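PDB 1FBN: fibrillarin-like rRNA/tRNA 2'-O-methyltransferase, which probably transfers methyl groups from S-adenosyl-L-methionine to ribose 2'-hydroxyls of rRNA and tRNA, at sites chosen by a guide RNA. Local coordinates for residues Ser29-Lys34 / Cys118-Asn123. Numbering follows the deposited sequence.
Sequences SIVKGK and CAEREN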
ATOM      1  N   SER A  29     -13.025  -9.779  -1.790  1.00 24.78           N
ATOM      2  CA  SER A  29     -12.091 -10.820  -2.232  1.00 25.74           C
ATOM      3  C   SER A  29     -12.202 -11.260  -3.696  1.00 26.02           C
ATOM      4  O   SER A  29     -13.305 -11.495  -4.199  1.00 26.09           O
ATOM      5  CB  SER A  29     -12.222 -12.045  -1.319  1.00 24.84           C
ATOM      6  OG  SER A  29     -11.333 -13.082  -1.704  1.00 23.67           O
ATOM      7  N   ILE A  30     -11.058 -11.353  -4.376  1.00 24.94           N
ATOM      8  CA  ILE A  30     -11.036 -11.811  -5.768  1.00 26.76           C
ATOM      9  C   ILE A  30     -10.718 -13.315  -5.865  1.00 26.36           C
ATOM     10  O   ILE A  30     -10.662 -13.877  -6.957  1.00 27.85           O
ATOM     11  CB  ILE A  30     -10.061 -11.000  -6.666  1.00 25.16           C
ATOM     12  CG1 ILE A  30      -8.631 -11.089  -6.135  1.00 25.25           C
ATOM     13  CG2 ILE A  30     -10.538  -9.562  -6.804  1.00 22.55           C
ATOM     14  CD1 ILE A  30      -7.596 -10.523  -7.084  1.00 27.34           C
ATOM     15  N   VAL A  31     -10.468 -13.945  -4.719  1.00 27.86           N
ATOM     16  CA  VAL A  31     -10.202 -15.386  -4.639  1.00 30.39           C
ATOM     17  C   VAL A  31     -11.014 -15.902  -3.454  1.00 31.13           C
ATOM     18  O   VAL A  31     -10.510 -16.023  -2.332  1.00 32.14           O
ATOM     19  CB  VAL A  31      -8.706 -15.720  -4.414  1.00 29.65           C
ATOM     20  CG1 VAL A  31      -8.515 -17.236  -4.347  1.00 27.30           C
ATOM     21  CG2 VAL A  31      -7.861 -15.142  -5.535  1.00 29.41           C
ATOM     22  N   LYS A  32     -12.282 -16.191  -3.715  1.00 32.86           N
ATOM     23  CA  LYS A  32     -13.198 -16.657  -2.683  1.00 34.41           C
ATOM     24  C   LYS A  32     -12.883 -18.043  -2.130  1.00 34.62           C
ATOM     25  O   LYS A  32     -12.380 -18.921  -2.839  1.00 33.73           O
ATOM     26  CB  LYS A  32     -14.631 -16.558  -3.197  1.00 36.77           C
ATOM     27  CG  LYS A  32     -14.920 -15.163  -3.757  1.00 46.12           C
ATOM     28  CD  LYS A  32     -16.359 -14.934  -4.185  1.00 51.13           C
ATOM     29  CE  LYS A  32     -16.806 -15.880  -5.285  1.00 55.34           C
ATOM     30  NZ  LYS A  32     -17.034 -17.267  -4.777  1.00 60.67           N
ATOM     31  N   GLY A  33     -13.143 -18.205  -0.836  1.00 35.23           N
ATOM     32  CA  GLY A  33     -12.882 -19.463  -0.167  1.00 36.05           C
ATOM     33  C   GLY A  33     -11.448 -19.563   0.317  1.00 36.64           C
ATOM     34  O   GLY A  33     -10.979 -20.647   0.672  1.00 38.03           O
ATOM     35  N   LYS A  34     -10.749 -18.431   0.346  1.00 35.63           N
ATOM     36  CA  LYS A  34      -9.361 -18.418   0.786  1.00 35.44           C
ATOM     37  C   LYS A  34      -9.035 -17.290   1.751  1.00 35.54           C
ATOM     38  O   LYS A  34      -9.426 -16.140   1.544  1.00 34.81           O
ATOM     39  CB  LYS A  34      -8.417 -18.323  -0.421  1.00 35.81           C
ATOM     40  CG  LYS A  34      -6.928 -18.449  -0.076  1.00 36.58           C
ATOM     41  CD  LYS A  34      -6.041 -18.161  -1.285  1.00 38.10           C
ATOM     42  CE  LYS A  34      -4.615 -18.672  -1.093  1.00 39.23           C
ATOM     43  NZ  LYS A  34      -3.954 -18.122   0.122  1.00 42.00           N
ATOM     44  N   CYS A 118      -0.429 -15.037  -2.101  1.00 36.87           N
ATOM     45  CA  CYS A 118      -1.162 -14.424  -3.209  1.00 37.47           C
ATOM     46  C   CYS A 118      -1.326 -15.382  -4.377  1.00 39.26           C
ATOM     47  O   CYS A 118      -1.468 -14.966  -5.531  1.00 39.55           O
ATOM     48  CB  CYS A 118      -0.460 -13.140  -3.658  1.00 35.74           C
ATOM     49  SG  CYS A 118      -0.439 -11.877  -2.375  1.00 31.99           S
ATOM     50  N   ALA A 119      -1.366 -16.665  -4.034  1.00 41.38           N
ATOM     51  CA  ALA A 119      -1.504 -17.771  -4.972  1.00 43.31           C
ATOM     52  C   ALA A 119      -2.388 -17.537  -6.198  1.00 43.20           C
ATOM     53  O   ALA A 119      -1.883 -17.345  -7.308  1.00 46.74           O
ATOM     54  CB  ALA A 119      -1.971 -19.020  -4.223  1.00 42.58           C
ATOM     55  N   GLU A 120      -3.700 -17.526  -5.993  1.00 40.51           N
ATOM     56  CA  GLU A 120      -4.637 -17.368  -7.099  1.00 38.93           C
ATOM     57  C   GLU A 120      -4.978 -15.947  -7.553  1.00 35.26           C
ATOM     58  O   GLU A 120      -5.837 -15.761  -8.414  1.00 32.41           O
ATOM     59  CB  GLU A 120      -5.907 -18.178  -6.813  1.00 43.67           C
ATOM     60  CG  GLU A 120      -5.620 -19.646  -6.460  1.00 47.63           C
ATOM     61  CD  GLU A 120      -6.876 -20.486  -6.307  1.00 50.99           C
ATOM     62  OE1 GLU A 120      -7.423 -20.924  -7.342  1.00 52.92           O
ATOM     63  OE2 GLU A 120      -7.309 -20.722  -5.156  1.00 52.38           O
ATOM     64  N   ARG A 121      -4.309 -14.949  -6.977  1.00 33.54           N
ATOM     65  CA  ARG A 121      -4.534 -13.552  -7.361  1.00 31.05           C
ATOM     66  C   ARG A 121      -3.639 -13.258  -8.558  1.00 29.62           C
ATOM     67  O   ARG A 121      -2.521 -12.766  -8.420  1.00 26.17           O
ATOM     68  CB  ARG A 121      -4.230 -12.610  -6.192  1.00 29.15           C
ATOM     69  CG  ARG A 121      -5.274 -12.689  -5.095  1.00 25.27           C
ATOM     70  CD  ARG A 121      -5.008 -11.731  -3.948  1.00 23.87           C
ATOM     71  NE  ARG A 121      -6.246 -11.424  -3.235  1.00 23.58           N
ATOM     72  CZ  ARG A 121      -6.925 -12.293  -2.490  1.00 23.44           C
ATOM     73  NH1 ARG A 121      -6.482 -13.535  -2.339  1.00 20.96           N
ATOM     74  NH2 ARG A 121      -8.081 -11.936  -1.942  1.00 24.16           N
ATOM     75  N   GLU A 122      -4.154 -13.573  -9.739  1.00 31.43           N
ATOM     76  CA  GLU A 122      -3.411 -13.412 -10.978  1.00 31.42           C
ATOM     77  C   GLU A 122      -3.096 -12.002 -11.459  1.00 28.93           C
ATOM     78  O   GLU A 122      -2.325 -11.841 -12.405  1.00 28.24           O
ATOM     79  CB  GLU A 122      -4.058 -14.250 -12.076  1.00 34.87           C
ATOM     80  CG  GLU A 122      -3.993 -15.739 -11.762  1.00 45.07           C
ATOM     81  CD  GLU A 122      -4.689 -16.598 -12.793  1.00 52.38           C
ATOM     82  OE1 GLU A 122      -4.153 -16.732 -13.917  1.00 56.52           O
ATOM     83  OE2 GLU A 122      -5.767 -17.149 -12.476  1.00 55.81           O
ATOM     84  N   ASN A 123      -3.673 -10.985 -10.817  1.00 26.32           N
ATOM     85  CA  ASN A 123      -3.384  -9.603 -11.199  1.00 24.32           C
ATOM     86  C   ASN A 123      -2.130  -9.093 -10.480  1.00 23.88           C
ATOM     87  O   ASN A 123      -1.708  -7.950 -10.670  1.00 23.04           O
ATOM     88  CB  ASN A 123      -4.585  -8.676 -10.968  1.00 22.65           C
ATOM     89  CG  ASN A 123      -5.066  -8.676  -9.539  1.00 23.42           C
ATOM     90  OD1 ASN A 123      -4.910  -9.661  -8.813  1.00 25.06           O
ATOM     91  ND2 ASN A 123      -5.684  -7.571  -9.127  1.00 22.61           N
TER
HETATM   92  O   HOH W   1      -8.678 -14.703  -0.772  1.00 25.85           O
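The CA atoms of Val31 and Glu120, 6.4 Å apart, are the nearest CA pair across the contact, where two loops meet. Segment 29-34 follows strand 25-28 of the N-terminal antiparallel sheet; segment 118-123 links helix 108-117 to edge strand 124-128 of the Rossmann-like methyltransferase sheet, so the contact joins the two sheet domains. Ser29 OG accepts from Val31 N (148° at the hydrogen), an ST turn, while a type I turn runs from Cys118 to Arg121, itself the centre of an inverse gamma turn.

Arg121 reaches across with its chain extended from CG to NE. Val31 CG2 lies over one face of its guanidinium and also meets Arg121 CG at 3.6 Å; this methyl is anti to the carbonyl carbon because CG1 takes the place anti to N (chi1 -180°). CG1 packs on Glu120 CB, 3.7 Å away, the two side chains crossing at about a right angle. Ile30 CD1 touches Arg121 CG and meets Asn123 OD1 at 3.3 Å, the Ile30 and Asn123 side chains coming from opposite directions; this buried oxygen has no polar partner in the model, whereas Asn123 ND2 bonds to Ala93 O and Ala96 O. Arg121 NH2 forms a salt bridge with Asp94 of helix 87-95, whose OD1 also accepts from Ile30 N. A leucine in place of Arg121 would probably leave Asp94 without its charged mate and break the water-mediated link between the loops. That water lies in the guanidinium plane at its edge, accepting from Arg121 NH1 at 2.9 Å. Val31 O, at 2.7 Å, and Lys34 O, at 2.8 Å, are both candidates for the water's protons.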